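Side-chain contacts in extracellular solute-binding protein, family 1 (Bifidobacterium longum subsp. infantis ATCC 15697, PDB 3OMB), which probably captures an extracellular solute, perhaps an oligosaccharide, for an ABC importer at the cell surface, and binds a magnesium ion: residues K129-F132 / D137-K140; K140-S145 / A151-R156; Y374-S379 / H397-D402; N480-E485 / Q520-I525. All coordinates share one frame; numbering follows the deposited sequence.

Contact 1. Residues K129-F132 / D137-K140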
loop_
_atom_site.group_PDB
_atom_site.type_symbol
_atom_site.label_atom_id
_atom_site.label_comp_id
_atom_site.label_asym_id
_atom_site.label_seq_id
_atom_site.Cartn_x
_atom_site.Cartn_y
_atom_site.Cartn_z
ATOM N N LYS A 129 14.413 -14.265 -12.767
ATOM C CA LYS A 129 15.298 -15.035 -11.876
ATOM C C LYS A 129 16.213 -14.097 -11.082
ATOM O O LYS A 129 16.451 -14.306 -9.890
ATOM C CB LYS A 129 16.139 -16.078 -12.635
ATOM C CG LYS A 129 15.356 -17.321 -13.092
ATOM C CD LYS A 129 16.286 -18.495 -13.368
ATOM C CE LYS A 129 17.056 -18.328 -14.666
ATOM N NZ LYS A 129 18.117 -19.409 -14.774
ATOM N N ALA A 130 16.713 -13.064 -11.744
ATOM C CA ALA A 130 17.571 -12.057 -11.089
ATOM C C ALA A 130 16.820 -11.309 -9.978
ATOM O O ALA A 130 17.379 -11.032 -8.919
ATOM C CB ALA A 130 18.105 -11.076 -12.115
ATOM N N PHE A 131 15.557 -11.001 -10.247
ATOM C CA PHE A 131 14.675 -10.311 -9.332
ATOM C C PHE A 131 14.487 -11.202 -8.103
ATOM O O PHE A 131 14.695 -10.744 -6.967
ATOM C CB PHE A 131 13.358 -9.980 -10.068
ATOM C CG PHE A 131 12.258 -9.361 -9.207
ATOM C CD1 PHE A 131 12.541 -8.482 -8.149
ATOM C CD2 PHE A 131 10.923 -9.619 -9.514
ATOM C CE1 PHE A 131 11.520 -7.908 -7.391
ATOM C CE2 PHE A 131 9.884 -9.044 -8.765
ATOM C CZ PHE A 131 10.182 -8.190 -7.697
ATOM N N PHE A 132 14.150 -12.478 -8.331
ATOM C CA PHE A 132 13.945 -13.430 -7.239
ATOM C C PHE A 132 15.219 -13.620 -6.410
ATOM O O PHE A 132 15.144 -13.810 -5.201
ATOM C CB PHE A 132 13.481 -14.801 -7.742
ATOM C CG PHE A 132 12.073 -14.825 -8.331
ATOM C CD1 PHE A 132 11.220 -13.706 -8.258
ATOM C CD2 PHE A 132 11.586 -16.000 -8.919
ATOM C CE1 PHE A 132 9.918 -13.761 -8.789
ATOM C CE2 PHE A 132 10.282 -16.060 -9.450
ATOM C CZ PHE A 132 9.452 -14.941 -9.379
ATOM N N ASP A 137 11.691 -12.068 -1.044
ATOM C CA ASP A 137 10.266 -11.917 -0.701
ATOM C C ASP A 137 9.354 -11.825 -1.947
ATOM O O ASP A 137 8.168 -12.179 -1.878
ATOM C CB ASP A 137 10.018 -10.757 0.271
ATOM C CG ASP A 137 10.404 -11.101 1.741
ATOM O OD1 ASP A 137 10.985 -12.194 2.022
ATOM O OD2 ASP A 137 10.120 -10.256 2.625
ATOM N N ALA A 138 9.917 -11.360 -3.074
ATOM C CA ALA A 138 9.218 -11.338 -4.361
ATOM C C ALA A 138 9.046 -12.724 -4.934
ATOM O O ALA A 138 8.039 -13.000 -5.566
ATOM C CB ALA A 138 9.950 -10.479 -5.365
ATOM N N LYS A 139 10.051 -13.577 -4.760
ATOM C CA LYS A 139 9.925 -14.993 -5.117
ATOM C C LYS A 139 8.771 -15.637 -4.353
ATOM O O LYS A 139 7.957 -16.369 -4.929
ATOM C CB LYS A 139 11.218 -15.737 -4.813
ATOM C CG LYS A 139 11.162 -17.196 -5.215
ATOM C CD LYS A 139 12.529 -17.649 -5.668
ATOM C CE LYS A 139 13.190 -18.554 -4.687
ATOM N NZ LYS A 139 14.222 -19.337 -5.455
ATOM N N LYS A 140 8.698 -15.340 -3.063
ATOM C CA LYS A 140 7.696 -15.939 -2.210
ATOM C C LYS A 140 6.308 -15.423 -2.546
ATOM O O LYS A 140 5.363 -16.210 -2.620
ATOM C CB LYS A 140 8.045 -15.715 -0.746
ATOM C CG LYS A 140 9.162 -16.609 -0.222
ATOM C CD LYS A 140 9.279 -16.406 1.283
ATOM C CE LYS A 140 10.698 -16.271 1.769
ATOM N NZ LYS A 140 11.338 -17.603 1.718
#

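Contact 2. Residues K140-S145 / A151-R156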
loop_
_atom_site.group_PDB
_atom_site.type_symbol
_atom_site.label_atom_id
_atom_site.label_comp_id
_atom_site.label_asym_id
_atom_site.label_seq_id
_atom_site.Cartn_x
_atom_site.Cartn_y
_atom_site.Cartn_z
ATOM N N LYS A 140 8.698 -15.340 -3.063
ATOM C CA LYS A 140 7.696 -15.939 -2.210
ATOM C C LYS A 140 6.308 -15.423 -2.546
ATOM O O LYS A 140 5.363 -16.210 -2.620
ATOM C CB LYS A 140 8.045 -15.715 -0.746
ATOM C CG LYS A 140 9.162 -16.609 -0.222
ATOM C CD LYS A 140 9.279 -16.406 1.283
ATOM C CE LYS A 140 10.698 -16.271 1.769
ATOM N NZ LYS A 140 11.338 -17.603 1.718
HETATM N N MSE A 141 6.195 -14.115 -2.780
HETATM C CA MSE A 141 4.973 -13.513 -3.329
HETATM C C MSE A 141 4.529 -14.151 -4.648
HETATM O O MSE A 141 3.328 -14.327 -4.897
HETATM C CB MSE A 141 5.188 -12.038 -3.608
HETATM C CG MSE A 141 4.845 -11.134 -2.494
HETATM SE SE MSE A 141 4.945 -9.294 -3.196
HETATM C CE MSE A 141 5.045 -8.429 -1.461
ATOM N N SER A 142 5.495 -14.489 -5.484
ATOM C CA SER A 142 5.187 -14.986 -6.829
ATOM C C SER A 142 4.898 -16.474 -6.926
ATOM O O SER A 142 4.351 -16.919 -7.931
ATOM C CB SER A 142 6.300 -14.617 -7.795
ATOM O OG SER A 142 6.496 -13.214 -7.774
ATOM N N THR A 143 5.239 -17.228 -5.876
ATOM C CA THR A 143 5.167 -18.692 -5.858
ATOM C C THR A 143 4.149 -19.153 -4.810
ATOM O O THR A 143 4.214 -18.752 -3.630
ATOM C CB THR A 143 6.543 -19.302 -5.490
ATOM O OG1 THR A 143 7.548 -18.766 -6.351
ATOM C CG2 THR A 143 6.553 -20.830 -5.585
ATOM N N ASP A 144 3.215 -19.999 -5.228
ATOM C CA ASP A 144 2.261 -20.530 -4.278
ATOM C C ASP A 144 2.820 -21.769 -3.578
ATOM O O ASP A 144 3.961 -22.194 -3.817
ATOM C CB ASP A 144 0.890 -20.788 -4.921
ATOM C CG ASP A 144 0.940 -21.831 -6.031
ATOM O OD1 ASP A 144 1.797 -22.746 -5.992
ATOM O OD2 ASP A 144 0.096 -21.745 -6.946
ATOM N N SER A 145 2.005 -22.338 -2.708
ATOM C CA SER A 145 2.424 -23.463 -1.900
ATOM C C SER A 145 2.571 -24.734 -2.738
ATOM O O SER A 145 3.126 -25.712 -2.260
ATOM C CB SER A 145 1.427 -23.697 -0.761
ATOM O OG SER A 145 0.148 -24.015 -1.292
ATOM N N ALA A 151 1.466 -15.532 -11.247
ATOM C CA ALA A 151 1.446 -14.082 -11.258
ATOM C C ALA A 151 2.714 -13.593 -10.609
ATOM O O ALA A 151 2.911 -13.787 -9.428
ATOM C CB ALA A 151 0.203 -13.540 -10.487
ATOM N N ILE A 152 3.565 -12.947 -11.391
ATOM C CA ILE A 152 4.848 -12.462 -10.878
ATOM C C ILE A 152 4.675 -11.088 -10.251
ATOM O O ILE A 152 3.968 -10.219 -10.795
ATOM C CB ILE A 152 5.909 -12.448 -11.991
ATOM C CG1 ILE A 152 5.858 -13.808 -12.719
ATOM C CG2 ILE A 152 7.303 -12.133 -11.423
ATOM C CD1 ILE A 152 7.044 -14.147 -13.615
ATOM N N ALA A 153 5.322 -10.904 -9.105
ATOM C CA ALA A 153 5.310 -9.631 -8.404
ATOM C C ALA A 153 6.145 -8.587 -9.142
ATOM O O ALA A 153 6.859 -8.884 -10.107
ATOM C CB ALA A 153 5.835 -9.815 -6.956
ATOM N N ASP A 154 6.051 -7.354 -8.672
ATOM C CA ASP A 154 6.904 -6.279 -9.183
ATOM C C ASP A 154 7.509 -5.486 -8.019
ATOM O O ASP A 154 7.076 -5.607 -6.877
ATOM C CB ASP A 154 6.094 -5.387 -10.111
ATOM C CG ASP A 154 4.729 -5.071 -9.553
ATOM O OD1 ASP A 154 4.661 -4.254 -8.598
ATOM O OD2 ASP A 154 3.727 -5.644 -10.054
ATOM N N GLY A 155 8.520 -4.689 -8.308
ATOM C CA GLY A 155 9.175 -3.885 -7.274
ATOM C C GLY A 155 9.530 -2.502 -7.773
ATOM O O GLY A 155 9.920 -2.342 -8.913
ATOM N N ARG A 156 9.413 -1.518 -6.885
ATOM C CA ARG A 156 9.574 -0.101 -7.172
ATOM C C ARG A 156 10.946 0.372 -6.760
ATOM O O ARG A 156 11.193 1.567 -6.797
ATOM C CB ARG A 156 8.679 0.690 -6.214
ATOM C CG ARG A 156 7.318 0.961 -6.581
ATOM C CD ARG A 156 6.904 2.224 -5.827
ATOM N NE ARG A 156 6.062 1.987 -4.650
ATOM C CZ ARG A 156 5.113 2.841 -4.253
ATOM N NH1 ARG A 156 4.884 3.948 -4.952
ATOM N NH2 ARG A 156 4.377 2.586 -3.177
HETATM O O HOH W 1 1.824 -16.961 -8.517
#

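Contact 3. Residues Y374-S379 / H397-D402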
loop_
_atom_site.group_PDB
_atom_site.type_symbol
_atom_site.label_atom_id
_atom_site.label_comp_id
_atom_site.label_asym_id
_atom_site.label_seq_id
_atom_site.Cartn_x
_atom_site.Cartn_y
_atom_site.Cartn_z
ATOM N N TYR A 374 11.047 -6.922 -17.214
ATOM C CA TYR A 374 11.826 -7.043 -15.981
ATOM C C TYR A 374 13.310 -6.633 -16.097
ATOM O O TYR A 374 14.054 -6.680 -15.108
ATOM C CB TYR A 374 11.651 -8.437 -15.355
ATOM C CG TYR A 374 10.302 -8.587 -14.660
ATOM C CD1 TYR A 374 9.115 -8.713 -15.402
ATOM C CD2 TYR A 374 10.203 -8.575 -13.263
ATOM C CE1 TYR A 374 7.876 -8.840 -14.765
ATOM C CE2 TYR A 374 8.954 -8.693 -12.615
ATOM C CZ TYR A 374 7.802 -8.827 -13.370
ATOM O OH TYR A 374 6.577 -8.956 -12.739
ATOM N N SER A 375 13.742 -6.196 -17.267
ATOM C CA SER A 375 15.080 -5.603 -17.367
ATOM C C SER A 375 15.095 -4.189 -16.795
ATOM O O SER A 375 14.064 -3.515 -16.736
ATOM C CB SER A 375 15.572 -5.560 -18.820
ATOM O OG SER A 375 14.875 -4.561 -19.523
ATOM N N GLU A 376 16.276 -3.743 -16.383
ATOM C CA GLU A 376 16.435 -2.453 -15.758
ATOM C C GLU A 376 15.984 -1.340 -16.716
ATOM O O GLU A 376 15.267 -0.402 -16.312
ATOM C CB GLU A 376 17.900 -2.253 -15.344
ATOM C CG GLU A 376 18.130 -0.946 -14.599
ATOM C CD GLU A 376 19.551 -0.795 -14.083
ATOM O OE1 GLU A 376 20.235 -1.823 -13.870
ATOM O OE2 GLU A 376 19.984 0.359 -13.889
ATOM N N LYS A 377 16.384 -1.462 -17.978
ATOM C CA LYS A 377 16.034 -0.479 -18.977
ATOM C C LYS A 377 14.537 -0.237 -19.043
ATOM O O LYS A 377 14.085 0.909 -19.041
ATOM C CB LYS A 377 16.582 -0.890 -20.351
ATOM C CG LYS A 377 16.027 -0.062 -21.503
ATOM C CD LYS A 377 17.041 0.094 -22.623
ATOM C CE LYS A 377 16.834 -0.949 -23.677
ATOM N NZ LYS A 377 17.915 -0.876 -24.707
ATOM N N TYR A 378 13.757 -1.307 -19.106
ATOM C CA TYR A 378 12.323 -1.116 -19.228
ATOM C C TYR A 378 11.631 -0.943 -17.884
ATOM O O TYR A 378 10.585 -0.339 -17.826
ATOM C CB TYR A 378 11.674 -2.169 -20.152
ATOM C CG TYR A 378 12.199 -1.999 -21.554
ATOM C CD1 TYR A 378 11.878 -0.861 -22.286
ATOM C CD2 TYR A 378 13.069 -2.936 -22.128
ATOM C CE1 TYR A 378 12.379 -0.659 -23.571
ATOM C CE2 TYR A 378 13.570 -2.757 -23.429
ATOM C CZ TYR A 378 13.222 -1.606 -24.133
ATOM O OH TYR A 378 13.705 -1.379 -25.393
ATOM N N SER A 379 12.244 -1.407 -16.798
ATOM C CA SER A 379 11.602 -1.246 -15.496
ATOM C C SER A 379 11.661 0.212 -15.053
ATOM O O SER A 379 10.662 0.755 -14.572
ATOM C CB SER A 379 12.176 -2.193 -14.450
ATOM O OG SER A 379 11.779 -3.535 -14.738
ATOM N N HIS A 397 23.859 2.505 -14.453
ATOM C CA HIS A 397 22.791 2.256 -13.492
ATOM C C HIS A 397 22.368 3.542 -12.776
ATOM O O HIS A 397 21.945 3.504 -11.609
ATOM C CB HIS A 397 23.212 1.194 -12.472
ATOM C CG HIS A 397 23.715 -0.071 -13.091
ATOM N ND1 HIS A 397 22.876 -0.991 -13.687
ATOM C CD2 HIS A 397 24.974 -0.557 -13.229
ATOM C CE1 HIS A 397 23.596 -1.996 -14.155
ATOM N NE2 HIS A 397 24.871 -1.756 -13.895
ATOM N N GLU A 398 22.477 4.672 -13.465
ATOM C CA GLU A 398 22.208 5.964 -12.841
ATOM C C GLU A 398 21.317 6.849 -13.673
ATOM O O GLU A 398 21.503 6.983 -14.895
ATOM C CB GLU A 398 23.499 6.712 -12.502
ATOM C CG GLU A 398 24.279 6.107 -11.346
ATOM C CD GLU A 398 25.098 4.883 -11.764
ATOM O OE1 GLU A 398 25.533 4.793 -12.946
ATOM O OE2 GLU A 398 25.285 3.992 -10.909
ATOM N N TYR A 399 20.361 7.468 -12.985
ATOM C CA TYR A 399 19.305 8.217 -13.630
ATOM C C TYR A 399 19.007 9.486 -12.841
ATOM O O TYR A 399 19.096 9.501 -11.610
ATOM C CB TYR A 399 18.041 7.350 -13.766
ATOM C CG TYR A 399 18.329 5.949 -14.279
ATOM C CD1 TYR A 399 18.267 5.652 -15.648
ATOM C CD2 TYR A 399 18.687 4.924 -13.394
ATOM C CE1 TYR A 399 18.548 4.359 -16.108
ATOM C CE2 TYR A 399 18.967 3.654 -13.842
ATOM C CZ TYR A 399 18.892 3.366 -15.193
ATOM O OH TYR A 399 19.175 2.083 -15.614
ATOM N N THR A 400 18.657 10.544 -13.558
ATOM C CA THR A 400 18.236 11.791 -12.918
ATOM C C THR A 400 16.860 12.153 -13.432
ATOM O O THR A 400 16.636 12.189 -14.643
ATOM C CB THR A 400 19.233 12.955 -13.173
ATOM O OG1 THR A 400 20.510 12.613 -12.623
ATOM C CG2 THR A 400 18.741 14.272 -12.520
ATOM N N VAL A 401 15.943 12.395 -12.500
ATOM C CA VAL A 401 14.598 12.847 -12.827
ATOM C C VAL A 401 14.561 14.373 -12.868
ATOM O O VAL A 401 15.125 15.042 -12.007
ATOM C CB VAL A 401 13.562 12.327 -11.810
ATOM C CG1 VAL A 401 12.158 12.822 -12.149
ATOM C CG2 VAL A 401 13.581 10.809 -11.755
ATOM N N ASP A 402 13.902 14.905 -13.892
ATOM C CA ASP A 402 13.615 16.331 -13.983
ATOM C C ASP A 402 12.210 16.590 -13.450
ATOM O O ASP A 402 11.216 16.341 -14.125
ATOM C CB ASP A 402 13.726 16.794 -15.430
ATOM C CG ASP A 402 13.338 18.253 -15.613
ATOM O OD1 ASP A 402 13.724 18.809 -16.665
ATOM O OD2 ASP A 402 12.660 18.840 -14.725
#

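Contact 4. Residues N480-E485 / Q520-I525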
loop_
_atom_site.group_PDB
_atom_site.type_symbol
_atom_site.label_atom_id
_atom_site.label_comp_id
_atom_site.label_asym_id
_atom_site.label_seq_id
_atom_site.Cartn_x
_atom_site.Cartn_y
_atom_site.Cartn_z
ATOM N N ASN A 480 -13.503 -14.355 2.307
ATOM C CA ASN A 480 -14.411 -13.324 1.742
ATOM C C ASN A 480 -15.829 -13.363 2.293
ATOM O O ASN A 480 -16.419 -12.322 2.597
ATOM C CB ASN A 480 -14.479 -13.426 0.215
ATOM C CG ASN A 480 -13.246 -12.878 -0.446
ATOM O OD1 ASN A 480 -12.600 -11.979 0.092
ATOM N ND2 ASN A 480 -12.892 -13.428 -1.609
ATOM N N THR A 481 -16.379 -14.564 2.402
ATOM C CA THR A 481 -17.707 -14.750 2.971
ATOM C C THR A 481 -17.687 -14.229 4.419
ATOM O O THR A 481 -18.568 -13.469 4.814
ATOM C CB THR A 481 -18.105 -16.253 2.961
ATOM O OG1 THR A 481 -18.182 -16.726 1.602
ATOM C CG2 THR A 481 -19.437 -16.481 3.681
ATOM N N ASN A 482 -16.685 -14.633 5.195
ATOM C CA ASN A 482 -16.597 -14.227 6.600
ATOM C C ASN A 482 -16.377 -12.728 6.737
ATOM O O ASN A 482 -16.914 -12.079 7.649
ATOM C CB ASN A 482 -15.463 -14.956 7.320
ATOM C CG ASN A 482 -15.781 -16.409 7.602
ATOM O OD1 ASN A 482 -16.847 -16.919 7.251
ATOM N ND2 ASN A 482 -14.840 -17.092 8.226
ATOM N N ASN A 483 -15.591 -12.183 5.820
ATOM C CA ASN A 483 -15.308 -10.760 5.805
ATOM C C ASN A 483 -16.548 -9.912 5.608
ATOM O O ASN A 483 -16.619 -8.798 6.139
ATOM C CB ASN A 483 -14.294 -10.427 4.722
ATOM C CG ASN A 483 -12.869 -10.471 5.234
ATOM O OD1 ASN A 483 -12.637 -10.693 6.420
ATOM N ND2 ASN A 483 -11.899 -10.261 4.333
ATOM N N ALA A 484 -17.505 -10.421 4.829
ATOM C CA ALA A 484 -18.746 -9.691 4.592
ATOM C C ALA A 484 -19.587 -9.678 5.861
ATOM O O ALA A 484 -20.272 -8.709 6.130
ATOM C CB ALA A 484 -19.531 -10.286 3.416
ATOM N N GLU A 485 -19.535 -10.748 6.650
ATOM C CA GLU A 485 -20.233 -10.761 7.940
ATOM C C GLU A 485 -19.465 -9.968 9.004
ATOM O O GLU A 485 -20.069 -9.209 9.736
ATOM C CB GLU A 485 -20.559 -12.196 8.406
ATOM C CG GLU A 485 -21.138 -13.095 7.282
ATOM C CD GLU A 485 -22.233 -14.076 7.736
ATOM O OE1 GLU A 485 -22.159 -14.597 8.884
ATOM O OE2 GLU A 485 -23.166 -14.351 6.914
ATOM N N GLN A 520 -13.173 -16.524 14.334
ATOM C CA GLN A 520 -12.197 -17.503 14.801
ATOM C C GLN A 520 -11.819 -18.464 13.704
ATOM O O GLN A 520 -10.701 -18.974 13.688
ATOM C CB GLN A 520 -12.779 -18.286 15.946
ATOM C CG GLN A 520 -13.363 -17.420 17.015
ATOM C CD GLN A 520 -12.443 -17.316 18.166
ATOM O OE1 GLN A 520 -11.463 -16.577 18.104
ATOM N NE2 GLN A 520 -12.732 -18.060 19.239
ATOM N N GLU A 521 -12.756 -18.720 12.794
ATOM C CA GLU A 521 -12.463 -19.525 11.609
ATOM C C GLU A 521 -11.462 -18.830 10.697
ATOM O O GLU A 521 -10.512 -19.453 10.236
ATOM C CB GLU A 521 -13.741 -19.841 10.838
ATOM C CG GLU A 521 -13.498 -20.748 9.653
ATOM C CD GLU A 521 -14.754 -20.994 8.866
ATOM O OE1 GLU A 521 -15.461 -20.010 8.532
ATOM O OE2 GLU A 521 -15.045 -22.172 8.585
ATOM N N SER A 522 -11.682 -17.537 10.455
ATOM C CA SER A 522 -10.767 -16.730 9.674
ATOM C C SER A 522 -9.378 -16.701 10.285
ATOM O O SER A 522 -8.377 -16.914 9.589
ATOM C CB SER A 522 -11.327 -15.305 9.497
ATOM O OG SER A 522 -12.497 -15.357 8.694
ATOM N N THR A 523 -9.310 -16.441 11.582
ATOM C CA THR A 523 -8.038 -16.482 12.304
ATOM C C THR A 523 -7.282 -17.807 12.085
ATOM O O THR A 523 -6.085 -17.808 11.777
ATOM C CB THR A 523 -8.287 -16.203 13.787
ATOM O OG1 THR A 523 -8.907 -14.915 13.883
ATOM C CG2 THR A 523 -6.954 -16.140 14.567
ATOM N N LYS A 524 -8.008 -18.916 12.191
ATOM C CA LYS A 524 -7.433 -20.244 12.004
ATOM C C LYS A 524 -6.943 -20.466 10.563
ATOM O O LYS A 524 -5.859 -21.020 10.334
ATOM C CB LYS A 524 -8.436 -21.328 12.402
ATOM C CG LYS A 524 -7.884 -22.759 12.185
ATOM C CD LYS A 524 -8.591 -23.761 13.081
ATOM C CE LYS A 524 -10.054 -23.898 12.717
ATOM N NZ LYS A 524 -10.657 -25.046 13.494
ATOM N N ILE A 525 -7.715 -19.990 9.603
ATOM C CA ILE A 525 -7.298 -20.071 8.211
ATOM C C ILE A 525 -6.027 -19.252 7.926
ATOM O O ILE A 525 -5.074 -19.765 7.328
ATOM C CB ILE A 525 -8.466 -19.711 7.250
ATOM C CG1 ILE A 525 -9.515 -20.828 7.297
ATOM C CG2 ILE A 525 -7.932 -19.458 5.864
ATOM C CD1 ILE A 525 -10.920 -20.443 6.710
HETATM O O HOH W 2 -12.300 -13.137 7.059
#

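Contact 1. Residues K129-F132 / D137-K140
Two different first torsions direct neighbouring phenylalanines onto the next helix, Phe131 mainly toward Ala138 and Phe132 mainly toward Lys139. Phe131 holds CG anti to its own backbone N (chi1 175°), and its ring reaches Ala138. Phe132 turns CG beside the backbone N instead (chi1 -69°), which sets its ring against the backbone and side chain of Lys139. The Phe131 ring meets Ala138 CB over one face, close to its far end: CZ lies 3.3 Å from Ala138 CB, a tight fit. CE1 and CE2 flank the same methyl. The Phe132 ring takes a backbone CH on its face. Lys139 CA sits 3.8 Å from the centroid of that ring, offset toward the rim, in a CH-pi contact. The lysine side chain then crosses the Phe132 side chain at about a right angle. Lys139 CD passes 3.6 Å from Phe132 CB, and bends in the lysine chain carry its amine away from the contact. Ala138 O approaches Phe132 CE1 obliquely at 3.8 Å. No hydrogen bond links the two segments. An alanine in place of Phe132 would probably leave the CA of Lys139 without its ring face and open a gap between the helices. Outside the pair, Phe131 stacks on Trp425, and Phe132 also touches Ile149. Ala138 packs on Leu349 as well. The arrangement is that of two short consecutive helices, 126-134 and 136-142, separated by a single residue, with Phe131 and Phe132 of the first packed on Ala138 and Lys139 of the second.

Contact 2. Residues K140-S145 / A151-R156
The flat peptide unit joining Ile152 to Ala153 directs its N-H at Ser142 OG. The approach is almost head on: Ala153 N lies 2.9 Å from Ser142 OG, with an angle of 169° at the hydrogen. Ser142 has OG turned beside its own backbone N (chi1 -56°), which lets it accept from Ala153 N while staying within bonding distance of Ala138 O, one turn back in the helix. The hydroxyl thus gives its proton to one backbone group and accepts from another. This satisfies a buried polar atom at the end of a helix. The methyl of Ala153 lies next to that bond. Its other neighbour is the selenium of the selenomethionine Met141, with SE 3.9 Å from Ala153 CB. A water extends the polar link: water 1 is hydrogen-bonded to Ser142 O at 2.6 Å and to Ala151 N at 3.1 Å. Thr143 is where the chain leaves helical geometry, just past the serine. The contact therefore joins the last turn of helix 136-142 to strand 152-155. The CB of Ile152 points away from it, and that side chain packs on Val128 and Phe132 of helix 126-134. Met141 also touches Leu349 of strand 349-350, the antiparallel partner of strand 152-155; Asp154 and Ser350 of these two strands are joined by backbone hydrogen bonding.

Contact 3. Residues Y374-S379 / H397-D402
Both carboxylate oxygens of Glu376 are gripped by side chains of the segment 397-402. His397 ND1 gives its N-H to OE1 of Glu376 at 2.8 Å and also to OE2 of Glu376 at 3.2 Å, so one donor is shared by two acceptors. Neither bond is straight; the angle to OE1 is 146°. The imidazole and carboxylate planes are nearly coplanar, and the acid sits at the ring edge. Both oxygens are met on their syn side by the histidine. Tyr399 OH donates to the anti side of Glu376 OE2 at 2.6 Å, from somewhat out of the carboxylate plane. OE2 thus accepts from two donors, Tyr399 OH and His397 ND1. With CG anti to the backbone N (chi1 -177°) and the chain extended beyond it, Glu376 stretches straight out from its helix to the sheet. The fold element it reaches is a beta hairpin of strands 391-395 and 398-401, whose second strand lies between the first and the parallel strand 431-433. A leucine in place of Glu376 would probably leave the N-H of His397 and the hydroxyl of Tyr399 without their shared acceptor. Further out, Glu376 is in the first turn of helix 376-384, where the helix dipole would probably favour its carboxylate. Ser375, just before it, is the N-cap, though the bond from Tyr378 N to Ser375 OG is weak, at 3.5 Å. Backbone hydrogen bonds of His397 and Tyr399 with Thr431 hold the backbone that carries the donors, while Pro427 and Ala430 touch the glutamate.

Contact 4. Residues N480-E485 / Q520-I525
The helical segments 480-485 and 520-525 run antiparallel, and their backbones come nearest at Asn482 and Ser522, with CA atoms 7.1 Å apart. Asn482 spends both N-H groups of its amide across the gap. Asn482 ND2 donates to Glu521 OE1 at 3.0 Å, nearly straight at 169°. The other N-H goes to Ser522 OG, also 3.0 Å from Asn482 ND2. Both acceptors lie close to the amide plane, so the pair of bonds fixes the rotation of the amide about chi2. The amide and carboxylate planes are themselves nearly coplanar, although the two side chains cross at about a right angle. Glu521 OE1 is met on its anti side. The glutamate reaches there with CG anti to its backbone N (chi1 -176°) and an extended chain. Ser522 OG also packs against the asparagine stem, 3.3 Å from Asn482 CB. That hydroxyl is used in two senses: it accepts from the amide and donates to water 2, with OG 2.8 Å from the water oxygen. Water 2 donates in turn to Asn483 OD1 at 2.5 Å, so a second asparagine is tied in through solvent. Gly518 O is a weak, competing acceptor for the same hydroxyl. Beyond the polar centre, Ile525 touches Lys478 and Leu479, and Ser522 lies on Phe248 of strand 248-251. Helices 490-500 and 503-516 lie between the two in the chain. This is an antiparallel helix pair in the all-helical C-terminal part of the protein, bridged by a buried asparagine.

In the fold
Contacts 1 and 2 form one buried unit. They share Lys140 and helix 136-142, and their centres are 7 Å apart; Phe132 CZ of contact 1 lies 3.5 Å from Ser142 CB of contact 2. Contact 1 is packing without hydrogen bonds, whereas contact 2 adds a serine hydroxyl and a water at the helix end. Contact 3 is only partly buried and works through hydrogen bonds to a carboxylate. It still meets this unit through Tyr374, whose OH is 2.6 Å from Ala153 O, a probable hydrogen bond. Contact 4 touches none of the others. It is buried but polar, about 42 Å from contact 3 between centres, across the chain's centre. All four lie away from the magnesium site.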